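Local coordinates for CRISPR/cas2 protein (Pyrococcus horikoshii OT3, PDB 6K2E) that probably binds nucleic acid as a dimeric CRISPR-associated Cas2 protein, whose relatives take part in acquiring new spacers, at residues S2-I7 / A43-L48; K25-W30 / G38-A43; E47-L52 / V62-F67. All coordinates share one frame; numbering follows the deposited sequence.

How the contacts relate
All three contacts are apolar, have no hydrogen bond between their paired segments, and line the face of one antiparallel sheet that is covered by helices 17-27 and 42-55. Contacts 1 and 3 use successive parts of helix 42-55: the earlier turns lie on strand 3-11, the later ones on strand 61-67. Contact 2 instead closes the corner between the end of helix 17-27 and strand 35-41, and its tyrosine hydroxyl bonds to helix 42-55. Contact 3 is the most buried and lies beside the second subunit, which pairs with its strand; contacts 1 and 2 are partly buried, and contact 2 covers the largest area.

Contact 1. Residues S2-I7 / A43-L48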
loop_
_atom_site.group_PDB
_atom_site.type_symbol
_atom_site.label_atom_id
_atom_site.label_comp_id
_atom_site.label_asym_id
_atom_site.label_seq_id
_atom_site.Cartn_x
_atom_site.Cartn_y
_atom_site.Cartn_z
ATOM N N SER A 2 -2.992 -18.437 15.042
ATOM C CA SER A 2 -1.878 -17.869 14.288
ATOM C C SER A 2 -2.269 -16.500 13.752
ATOM O O SER A 2 -3.357 -16.321 13.189
ATOM C CB SER A 2 -1.454 -18.774 13.133
ATOM O OG SER A 2 -0.384 -18.177 12.410
ATOM N N HIS A 3 -1.369 -15.540 13.908
ATOM C CA HIS A 3 -1.654 -14.158 13.577
ATOM C C HIS A 3 -0.739 -13.627 12.482
ATOM O O HIS A 3 0.417 -14.052 12.334
ATOM C CB HIS A 3 -1.577 -13.297 14.829
ATOM C CG HIS A 3 -2.913 -13.085 15.452
ATOM N ND1 HIS A 3 -3.707 -14.131 15.856
ATOM C CD2 HIS A 3 -3.643 -11.961 15.639
ATOM C CE1 HIS A 3 -4.852 -13.659 16.312
ATOM N NE2 HIS A 3 -4.841 -12.345 16.187
ATOM N N MET A 4 -1.304 -12.724 11.681
ATOM C CA MET A 4 -0.596 -12.071 10.591
ATOM C C MET A 4 -0.783 -10.567 10.699
ATOM O O MET A 4 -1.660 -10.084 11.416
ATOM C CB MET A 4 -1.077 -12.533 9.205
ATOM C CG MET A 4 -0.540 -13.884 8.736
ATOM S SD MET A 4 -1.632 -15.226 9.148
ATOM C CE MET A 4 -3.173 -14.506 8.575
ATOM N N TYR A 5 0.089 -9.826 10.024
ATOM C CA TYR A 5 -0.099 -8.394 9.821
ATOM C C TYR A 5 -0.446 -8.125 8.359
ATOM O O TYR A 5 0.141 -8.733 7.462
ATOM C CB TYR A 5 1.158 -7.613 10.231
ATOM C CG TYR A 5 0.896 -6.157 10.504
ATOM C CD1 TYR A 5 1.041 -5.188 9.501
ATOM C CD2 TYR A 5 0.488 -5.742 11.751
ATOM C CE1 TYR A 5 0.779 -3.846 9.759
ATOM C CE2 TYR A 5 0.240 -4.402 12.017
ATOM C CZ TYR A 5 0.374 -3.470 11.025
ATOM O OH TYR A 5 0.111 -2.164 11.327
ATOM N N VAL A 6 -1.374 -7.193 8.108
ATOM C CA VAL A 6 -1.771 -6.899 6.732
ATOM C C VAL A 6 -1.673 -5.407 6.442
ATOM O O VAL A 6 -1.841 -4.571 7.331
ATOM C CB VAL A 6 -3.191 -7.404 6.385
ATOM C CG1 VAL A 6 -3.204 -8.912 6.260
ATOM C CG2 VAL A 6 -4.187 -6.940 7.402
ATOM N N ILE A 7 -1.391 -5.081 5.177
ATOM C CA ILE A 7 -1.488 -3.722 4.640
ATOM C C ILE A 7 -2.407 -3.800 3.434
ATOM O O ILE A 7 -2.170 -4.605 2.528
ATOM C CB ILE A 7 -0.131 -3.130 4.218
ATOM C CG1 ILE A 7 0.842 -3.033 5.373
ATOM C CG2 ILE A 7 -0.303 -1.724 3.649
ATOM C CD1 ILE A 7 2.229 -2.615 4.896
ATOM N N ALA A 43 -8.927 -16.390 10.495
ATOM C CA ALA A 43 -10.365 -16.388 10.273
ATOM C C ALA A 43 -10.867 -14.992 9.986
ATOM O O ALA A 43 -11.775 -14.817 9.167
ATOM C CB ALA A 43 -11.089 -16.978 11.486
ATOM N N GLN A 44 -10.256 -13.986 10.607
ATOM C CA GLN A 44 -10.692 -12.622 10.376
ATOM C C GLN A 44 -10.226 -12.124 9.012
ATOM O O GLN A 44 -10.985 -11.415 8.341
ATOM C CB GLN A 44 -10.202 -11.716 11.509
ATOM C CG GLN A 44 -11.095 -11.757 12.752
ATOM C CD GLN A 44 -10.504 -11.007 13.946
ATOM O OE1 GLN A 44 -9.834 -9.990 13.779
ATOM N NE2 GLN A 44 -10.775 -11.502 15.164
ATOM N N LEU A 45 -9.026 -12.540 8.559
ATOM C CA LEU A 45 -8.557 -12.152 7.228
ATOM C C LEU A 45 -9.407 -12.793 6.138
ATOM O O LEU A 45 -9.749 -12.137 5.150
ATOM C CB LEU A 45 -7.080 -12.530 7.044
ATOM C CG LEU A 45 -6.447 -12.233 5.663
ATOM C CD1 LEU A 45 -6.665 -10.778 5.225
ATOM C CD2 LEU A 45 -4.967 -12.577 5.579
ATOM N N TYR A 46 -9.794 -14.054 6.320
ATOM C CA TYR A 46 -10.684 -14.704 5.367
ATOM C C TYR A 46 -12.085 -14.102 5.393
ATOM O O TYR A 46 -12.762 -14.094 4.357
ATOM C CB TYR A 46 -10.743 -16.204 5.630
ATOM C CG TYR A 46 -9.672 -17.008 4.918
ATOM C CD1 TYR A 46 -9.795 -17.339 3.579
ATOM C CD2 TYR A 46 -8.533 -17.448 5.601
ATOM C CE1 TYR A 46 -8.809 -18.081 2.933
ATOM C CE2 TYR A 46 -7.550 -18.188 4.976
ATOM C CZ TYR A 46 -7.687 -18.506 3.642
ATOM O OH TYR A 46 -6.700 -19.245 3.015
ATOM N N GLU A 47 -12.540 -13.602 6.553
ATOM C CA GLU A 47 -13.864 -12.979 6.605
ATOM C C GLU A 47 -13.877 -11.637 5.883
ATOM O O GLU A 47 -14.815 -11.338 5.130
ATOM C CB GLU A 47 -14.313 -12.814 8.059
ATOM C CG GLU A 47 -15.805 -12.510 8.262
ATOM C CD GLU A 47 -16.156 -12.284 9.737
ATOM O OE1 GLU A 47 -15.588 -11.357 10.351
ATOM O OE2 GLU A 47 -16.978 -13.047 10.296
ATOM N N LEU A 48 -12.818 -10.847 6.074
ATOM C CA LEU A 48 -12.674 -9.558 5.416
ATOM C C LEU A 48 -12.591 -9.714 3.910
ATOM O O LEU A 48 -13.233 -8.963 3.167
ATOM C CB LEU A 48 -11.423 -8.866 5.937
ATOM C CG LEU A 48 -10.981 -7.621 5.189
ATOM C CD1 LEU A 48 -12.046 -6.523 5.296
ATOM C CD2 LEU A 48 -9.669 -7.162 5.751
#
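Leu-45, on helix 42-55, sets its two methyl groups against Met-4 and Val-6 of strand 3-11. The contact joins helix 42-55 to an inner strand of the chain's four-stranded sheet, in the ferredoxin-like beta-alpha-beta-beta-alpha-beta fold of Cas2 proteins. Met-4 brings only the end of its chain: CE lies 4.0 Å from Leu-45 CD2, and the two side chains cross at about a right angle. The methionine gets there by bending at chi2 and chi3, which turns its terminal methyl over to the helix instead of letting the chain run on straight. Val-6 works with a single branch. Its CG1 is 4.1 Å from Leu-45 CD1 and equally far from CD2, so the leucine fork closes on one valine methyl while its CD2 also serves the methionine. The fork is presented this way because Leu-45 CG stands anti to the backbone N (chi1 178°), directing the isobutyl group from the helix to the sheet. The backbones stay well apart, with 8.6 Å between the CA atoms of Val-6 and Leu-45, and the gap is bridged by side chains alone.

Further out, Ile-66 of strand 61-67 touches all three residues, while Leu-40 and Leu-28 pack on Val-6 from the side of strand 35-41. Strand 3-11 is held by backbone hydrogen bonds on both sides, Met-4 with Leu-40 and Val-6 with Gly-38, Tyr-5 with Phe-67 and Ile-7 with Tyr-65. Ser-41 is the N-cap of the helix that carries Leu-45, its OG accepting a hydrogen bond from Gln-44 N. The first turns are regular: Glu-47 N donates to Ala-43 O at 3.0 Å, and Leu-48 N to Gln-44 O at the same distance.

Contact 2. Residues K25-W30 / G38-A43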
loop_
_atom_site.group_PDB
_atom_site.type_symbol
_atom_site.label_atom_id
_atom_site.label_comp_id
_atom_site.label_asym_id
_atom_site.label_seq_id
_atom_site.Cartn_x
_atom_site.Cartn_y
_atom_site.Cartn_z
ATOM N N LYS A 25 -12.715 -0.429 8.083
ATOM C CA LYS A 25 -12.542 0.196 9.398
ATOM C C LYS A 25 -13.041 -0.695 10.537
ATOM O O LYS A 25 -12.585 -0.550 11.676
ATOM C CB LYS A 25 -13.233 1.573 9.438
ATOM C CG LYS A 25 -12.977 2.448 10.728
ATOM C CD LYS A 25 -12.124 3.747 10.503
ATOM C CE LYS A 25 -11.422 4.245 11.814
ATOM N NZ LYS A 25 -9.994 3.764 12.058
ATOM N N THR A 26 -13.938 -1.641 10.250
ATOM C CA THR A 26 -14.301 -2.654 11.236
ATOM C C THR A 26 -13.104 -3.534 11.623
ATOM O O THR A 26 -12.963 -3.887 12.798
ATOM C CB THR A 26 -15.516 -3.481 10.766
ATOM O OG1 THR A 26 -15.278 -4.053 9.485
ATOM C CG2 THR A 26 -16.698 -2.569 10.666
ATOM N N TYR A 27 -12.250 -3.922 10.658
ATOM C CA TYR A 27 -11.169 -4.852 10.979
ATOM C C TYR A 27 -9.843 -4.168 11.236
ATOM O O TYR A 27 -9.031 -4.718 11.983
ATOM C CB TYR A 27 -10.951 -5.869 9.854
ATOM C CG TYR A 27 -12.107 -6.785 9.566
ATOM C CD1 TYR A 27 -13.156 -6.353 8.767
ATOM C CD2 TYR A 27 -12.154 -8.082 10.079
ATOM C CE1 TYR A 27 -14.221 -7.165 8.484
ATOM C CE2 TYR A 27 -13.231 -8.915 9.802
ATOM C CZ TYR A 27 -14.262 -8.435 9.000
ATOM O OH TYR A 27 -15.358 -9.193 8.677
ATOM N N LEU A 28 -9.566 -3.019 10.614
ATOM C CA LEU A 28 -8.193 -2.528 10.531
ATOM C C LEU A 28 -8.104 -1.064 10.929
ATOM O O LEU A 28 -9.102 -0.353 11.030
ATOM C CB LEU A 28 -7.625 -2.726 9.113
ATOM C CG LEU A 28 -7.418 -4.195 8.708
ATOM C CD1 LEU A 28 -7.137 -4.381 7.223
ATOM C CD2 LEU A 28 -6.310 -4.780 9.552
ATOM N N PHE A 29 -6.869 -0.611 11.081
ATOM C CA PHE A 29 -6.551 0.757 11.467
ATOM C C PHE A 29 -6.418 1.579 10.199
ATOM O O PHE A 29 -5.651 1.232 9.299
ATOM C CB PHE A 29 -5.264 0.773 12.310
ATOM C CG PHE A 29 -4.560 2.116 12.392
ATOM C CD1 PHE A 29 -3.427 2.383 11.591
ATOM C CD2 PHE A 29 -4.968 3.090 13.314
ATOM C CE1 PHE A 29 -2.751 3.613 11.674
ATOM C CE2 PHE A 29 -4.292 4.329 13.407
ATOM C CZ PHE A 29 -3.188 4.588 12.586
ATOM N N TRP A 30 -7.177 2.650 10.117
ATOM C CA TRP A 30 -7.071 3.564 8.987
ATOM C C TRP A 30 -5.783 4.367 9.084
ATOM O O TRP A 30 -5.619 5.183 10.000
ATOM C CB TRP A 30 -8.284 4.477 8.965
ATOM C CG TRP A 30 -8.349 5.306 7.787
ATOM C CD1 TRP A 30 -7.800 5.046 6.574
ATOM C CD2 TRP A 30 -9.002 6.549 7.681
ATOM N NE1 TRP A 30 -8.069 6.050 5.705
ATOM C CE2 TRP A 30 -8.814 6.995 6.361
ATOM C CE3 TRP A 30 -9.744 7.338 8.570
ATOM C CZ2 TRP A 30 -9.340 8.194 5.908
ATOM C CZ3 TRP A 30 -10.267 8.545 8.108
ATOM C CH2 TRP A 30 -10.062 8.953 6.796
ATOM N N GLY A 38 -3.045 -3.408 10.057
ATOM C CA GLY A 38 -3.211 -3.917 11.405
ATOM C C GLY A 38 -3.103 -5.428 11.470
ATOM O O GLY A 38 -3.009 -6.123 10.461
ATOM N N GLU A 39 -3.167 -5.923 12.703
ATOM C CA GLU A 39 -3.130 -7.352 12.964
ATOM C C GLU A 39 -4.484 -7.990 12.695
ATOM O O GLU A 39 -5.534 -7.431 13.018
ATOM C CB GLU A 39 -2.767 -7.605 14.418
ATOM C CG GLU A 39 -1.312 -7.765 14.745
ATOM C CD GLU A 39 -1.163 -8.331 16.133
ATOM O OE1 GLU A 39 -0.635 -7.628 17.022
ATOM O OE2 GLU A 39 -1.630 -9.475 16.332
ATOM N N LEU A 40 -4.454 -9.185 12.142
ATOM C CA LEU A 40 -5.662 -9.939 11.882
ATOM C C LEU A 40 -5.373 -11.410 12.122
ATOM O O LEU A 40 -4.300 -11.904 11.780
ATOM C CB LEU A 40 -6.147 -9.744 10.451
ATOM C CG LEU A 40 -6.954 -8.505 10.126
ATOM C CD1 LEU A 40 -7.420 -8.612 8.671
ATOM C CD2 LEU A 40 -8.115 -8.358 11.080
ATOM N N SER A 41 -6.357 -12.118 12.655
ATOM C CA SER A 41 -6.257 -13.560 12.697
ATOM C C SER A 41 -6.573 -14.108 11.317
ATOM O O SER A 41 -7.005 -13.383 10.418
ATOM C CB SER A 41 -7.227 -14.126 13.725
ATOM O OG SER A 41 -8.503 -14.297 13.133
ATOM N N LYS A 42 -6.437 -15.416 11.159
ATOM C CA LYS A 42 -6.613 -15.983 9.834
ATOM C C LYS A 42 -8.085 -16.132 9.493
ATOM O O LYS A 42 -8.469 -15.942 8.335
ATOM C CB LYS A 42 -5.914 -17.334 9.768
ATOM C CG LYS A 42 -5.551 -17.786 8.398
ATOM C CD LYS A 42 -4.154 -18.346 8.352
ATOM C CE LYS A 42 -3.817 -19.318 9.481
ATOM N NZ LYS A 42 -2.344 -19.327 9.794
ATOM N N ALA A 43 -8.927 -16.390 10.495
ATOM C CA ALA A 43 -10.365 -16.388 10.273
ATOM C C ALA A 43 -10.867 -14.992 9.986
ATOM O O ALA A 43 -11.775 -14.817 9.167
ATOM C CB ALA A 43 -11.089 -16.978 11.486
#
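This is an apolar packing contact at the corner where helix 17-27 gives way to strand 29-32, set against the neighbouring strand 35-41 just before that strand turns into helix 42-55. Leu-28, in the short link between helix and strand, does most of the work with one methyl. Its CD2 reaches the backbone of Gly-38, 3.6 Å from the N atom and 3.7 Å from the O atom, and goes on to meet Leu-40 CG at 3.8 Å. The methyl thus lies over the glycine, where no side chain intervenes, and the CA atoms of Leu-28 and Gly-38 come within 5.2 Å of each other. Gly-38 also has a phi of 151°, a value that residues with a side chain rarely adopt.

Leu-40 answers from the strand with a different branch for each partner. Its CG and CD1 face Leu-28, while CD2 sits 4.0 Å from Tyr-27 CB and near the plane of the tyrosine ring, at the edge placed there by CG anti to the carbonyl carbon (chi1 -63°). In the ferredoxin-like fold of Cas2, this corner ends the beta-alpha-beta crossover of strand 3-11, helix 17-27 and strand 29-32, where the chain enters the hairpin with 35-41, and the leucines lie beneath both helices, with Leu-48 touching Tyr-27, Leu-28 and Leu-40. With an alanine in place of Leu-40, the Leu-28 methyl and the Tyr-27 ring edge would probably lose the apolar side chain that lies against both, leaving a gap below the helix end.

The polar end of Tyr-27 is turned to helix 42-55, where OH is hydrogen-bonded to Glu-47 OE1 and to Arg-51 NH1, so hydrogen bonds at OH and packing at CB and the ring edge together limit how the ring can turn.

Contact 3. Residues E47-L52 / V62-F67; sequences ELEMRL and VLIYIF
The axes of the short segments, helix 47-52 and strand 62-67, run nearly antiparallel, at 170°, and come no closer than 11.2 Å, so side chains have to span the space between them. Leu-52 supplies most of the span. Its CD2 lies 4.1 Å from Val-62 CG2, and CD1 is as close to Val-62 CG1, the leucine crossing the valine at about a right angle with each methyl opposite a different branch. The same Leu-52 CD1 meets Ile-64 CD1 tip to tip at 4.1 Å, the isoleucine chain being extended (chi2 177°) so that its end methyl reaches toward the helix. One turn earlier, the aliphatic Glu-49 CG rests on that Ile-64 methyl, 4.4 Å away. The carboxylate of Glu-49 is held by other partners: OE2 forms a salt bridge with Lys-53 NZ and a hydrogen bond with His-75 NE2 of the second subunit. Residues Val-62 to Ile-66 pair antiparallel with a strand of that subunit, continuing the sheet across the interface. Packing of a helix on the sheet's outermost strand within the chain fits the ferredoxin-like fold, here beside the Cas2 dimer interface.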
loop_
_atom_site.group_PDB
_atom_site.type_symbol
_atom_site.label_atom_id
_atom_site.label_comp_id
_atom_site.label_asym_id
_atom_site.label_seq_id
_atom_site.Cartn_x
_atom_site.Cartn_y
_atom_site.Cartn_z
ATOM N N GLU A 47 -12.540 -13.602 6.553
ATOM C CA GLU A 47 -13.864 -12.979 6.605
ATOM C C GLU A 47 -13.877 -11.637 5.883
ATOM O O GLU A 47 -14.815 -11.338 5.130
ATOM C CB GLU A 47 -14.313 -12.814 8.059
ATOM C CG GLU A 47 -15.805 -12.510 8.262
ATOM C CD GLU A 47 -16.156 -12.284 9.737
ATOM O OE1 GLU A 47 -15.588 -11.357 10.351
ATOM O OE2 GLU A 47 -16.978 -13.047 10.296
ATOM N N LEU A 48 -12.818 -10.847 6.074
ATOM C CA LEU A 48 -12.674 -9.558 5.416
ATOM C C LEU A 48 -12.591 -9.714 3.910
ATOM O O LEU A 48 -13.233 -8.963 3.167
ATOM C CB LEU A 48 -11.423 -8.866 5.937
ATOM C CG LEU A 48 -10.981 -7.621 5.189
ATOM C CD1 LEU A 48 -12.046 -6.523 5.296
ATOM C CD2 LEU A 48 -9.669 -7.162 5.751
ATOM N N GLU A 49 -11.819 -10.704 3.450
ATOM C CA GLU A 49 -11.641 -10.927 2.022
ATOM C C GLU A 49 -12.932 -11.374 1.366
ATOM O O GLU A 49 -13.235 -10.957 0.244
ATOM C CB GLU A 49 -10.555 -11.963 1.805
ATOM C CG GLU A 49 -10.074 -12.013 0.397
ATOM C CD GLU A 49 -10.715 -13.113 -0.362
ATOM O OE1 GLU A 49 -11.353 -13.965 0.285
ATOM O OE2 GLU A 49 -10.608 -13.106 -1.598
ATOM N N MET A 50 -13.705 -12.215 2.059
ATOM C CA MET A 50 -15.000 -12.648 1.547
ATOM C C MET A 50 -15.975 -11.477 1.477
ATOM O O MET A 50 -16.726 -11.343 0.507
ATOM C CB MET A 50 -15.560 -13.779 2.417
ATOM C CG MET A 50 -16.932 -14.330 1.966
ATOM S SD MET A 50 -18.347 -13.633 2.872
ATOM C CE MET A 50 -19.526 -14.988 2.861
ATOM N N ARG A 51 -15.989 -10.629 2.498
ATOM C CA ARG A 51 -16.887 -9.489 2.454
ATOM C C ARG A 51 -16.417 -8.446 1.437
ATOM O O ARG A 51 -17.254 -7.816 0.775
ATOM C CB ARG A 51 -17.034 -8.906 3.863
ATOM C CG ARG A 51 -17.912 -9.783 4.766
ATOM C CD ARG A 51 -17.842 -9.396 6.238
ATOM N NE ARG A 51 -18.785 -8.324 6.544
ATOM C CZ ARG A 51 -18.757 -7.594 7.657
ATOM N NH1 ARG A 51 -17.836 -7.828 8.585
ATOM N NH2 ARG A 51 -19.641 -6.618 7.838
ATOM N N LEU A 52 -15.094 -8.309 1.243
ATOM C CA LEU A 52 -14.575 -7.437 0.191
ATOM C C LEU A 52 -14.924 -7.977 -1.182
ATOM O O LEU A 52 -15.276 -7.211 -2.085
ATOM C CB LEU A 52 -13.057 -7.306 0.303
ATOM C CG LEU A 52 -12.476 -6.314 1.314
ATOM C CD1 LEU A 52 -11.010 -6.593 1.586
ATOM C CD2 LEU A 52 -12.669 -4.890 0.844
ATOM N N VAL A 62 -8.550 -4.454 -4.805
ATOM C CA VAL A 62 -8.062 -4.334 -3.429
ATOM C C VAL A 62 -6.778 -5.149 -3.303
ATOM O O VAL A 62 -6.776 -6.359 -3.575
ATOM C CB VAL A 62 -9.085 -4.802 -2.367
ATOM C CG1 VAL A 62 -8.552 -4.487 -0.996
ATOM C CG2 VAL A 62 -10.471 -4.162 -2.529
ATOM N N LEU A 63 -5.687 -4.489 -2.921
ATOM C CA LEU A 63 -4.419 -5.169 -2.652
ATOM C C LEU A 63 -4.279 -5.523 -1.174
ATOM O O LEU A 63 -4.302 -4.639 -0.320
ATOM C CB LEU A 63 -3.243 -4.284 -3.040
ATOM C CG LEU A 63 -3.059 -3.904 -4.492
ATOM C CD1 LEU A 63 -1.711 -3.247 -4.642
ATOM C CD2 LEU A 63 -3.165 -5.157 -5.331
ATOM N N ILE A 64 -4.051 -6.797 -0.873
ATOM C CA ILE A 64 -3.859 -7.242 0.507
ATOM C C ILE A 64 -2.475 -7.864 0.615
ATOM O O ILE A 64 -2.220 -8.931 0.045
ATOM C CB ILE A 64 -4.941 -8.227 0.964
ATOM C CG1 ILE A 64 -6.337 -7.644 0.680
ATOM C CG2 ILE A 64 -4.726 -8.568 2.455
ATOM C CD1 ILE A 64 -7.480 -8.557 1.013
ATOM N N TYR A 65 -1.575 -7.179 1.315
ATOM C CA TYR A 65 -0.217 -7.647 1.576
ATOM C C TYR A 65 -0.189 -8.333 2.945
ATOM O O TYR A 65 -0.374 -7.676 3.966
ATOM C CB TYR A 65 0.767 -6.468 1.553
ATOM C CG TYR A 65 1.029 -5.872 0.191
ATOM C CD1 TYR A 65 2.073 -6.344 -0.612
ATOM C CD2 TYR A 65 0.226 -4.848 -0.313
ATOM C CE1 TYR A 65 2.321 -5.808 -1.872
ATOM C CE2 TYR A 65 0.462 -4.313 -1.586
ATOM C CZ TYR A 65 1.508 -4.798 -2.347
ATOM O OH TYR A 65 1.731 -4.269 -3.585
ATOM N N ILE A 66 0.089 -9.629 2.978
ATOM C CA ILE A 66 0.023 -10.422 4.209
ATOM C C ILE A 66 1.439 -10.724 4.710
ATOM O O ILE A 66 2.224 -11.372 4.007
ATOM C CB ILE A 66 -0.763 -11.723 3.986
ATOM C CG1 ILE A 66 -2.136 -11.409 3.372
ATOM C CG2 ILE A 66 -0.914 -12.458 5.294
ATOM C CD1 ILE A 66 -2.440 -12.145 2.102
ATOM N N PHE A 67 1.750 -10.300 5.947
ATOM C CA PHE A 67 3.072 -10.409 6.579
ATOM C C PHE A 67 3.027 -11.324 7.802
ATOM O O PHE A 67 1.991 -11.418 8.476
ATOM C CB PHE A 67 3.608 -9.037 7.026
ATOM C CG PHE A 67 3.619 -8.026 5.943
ATOM C CD1 PHE A 67 2.521 -7.182 5.741
ATOM C CD2 PHE A 67 4.711 -7.917 5.109
ATOM C CE1 PHE A 67 2.517 -6.257 4.722
ATOM C CE2 PHE A 67 4.703 -7.003 4.072
ATOM C CZ PHE A 67 3.611 -6.156 3.894
#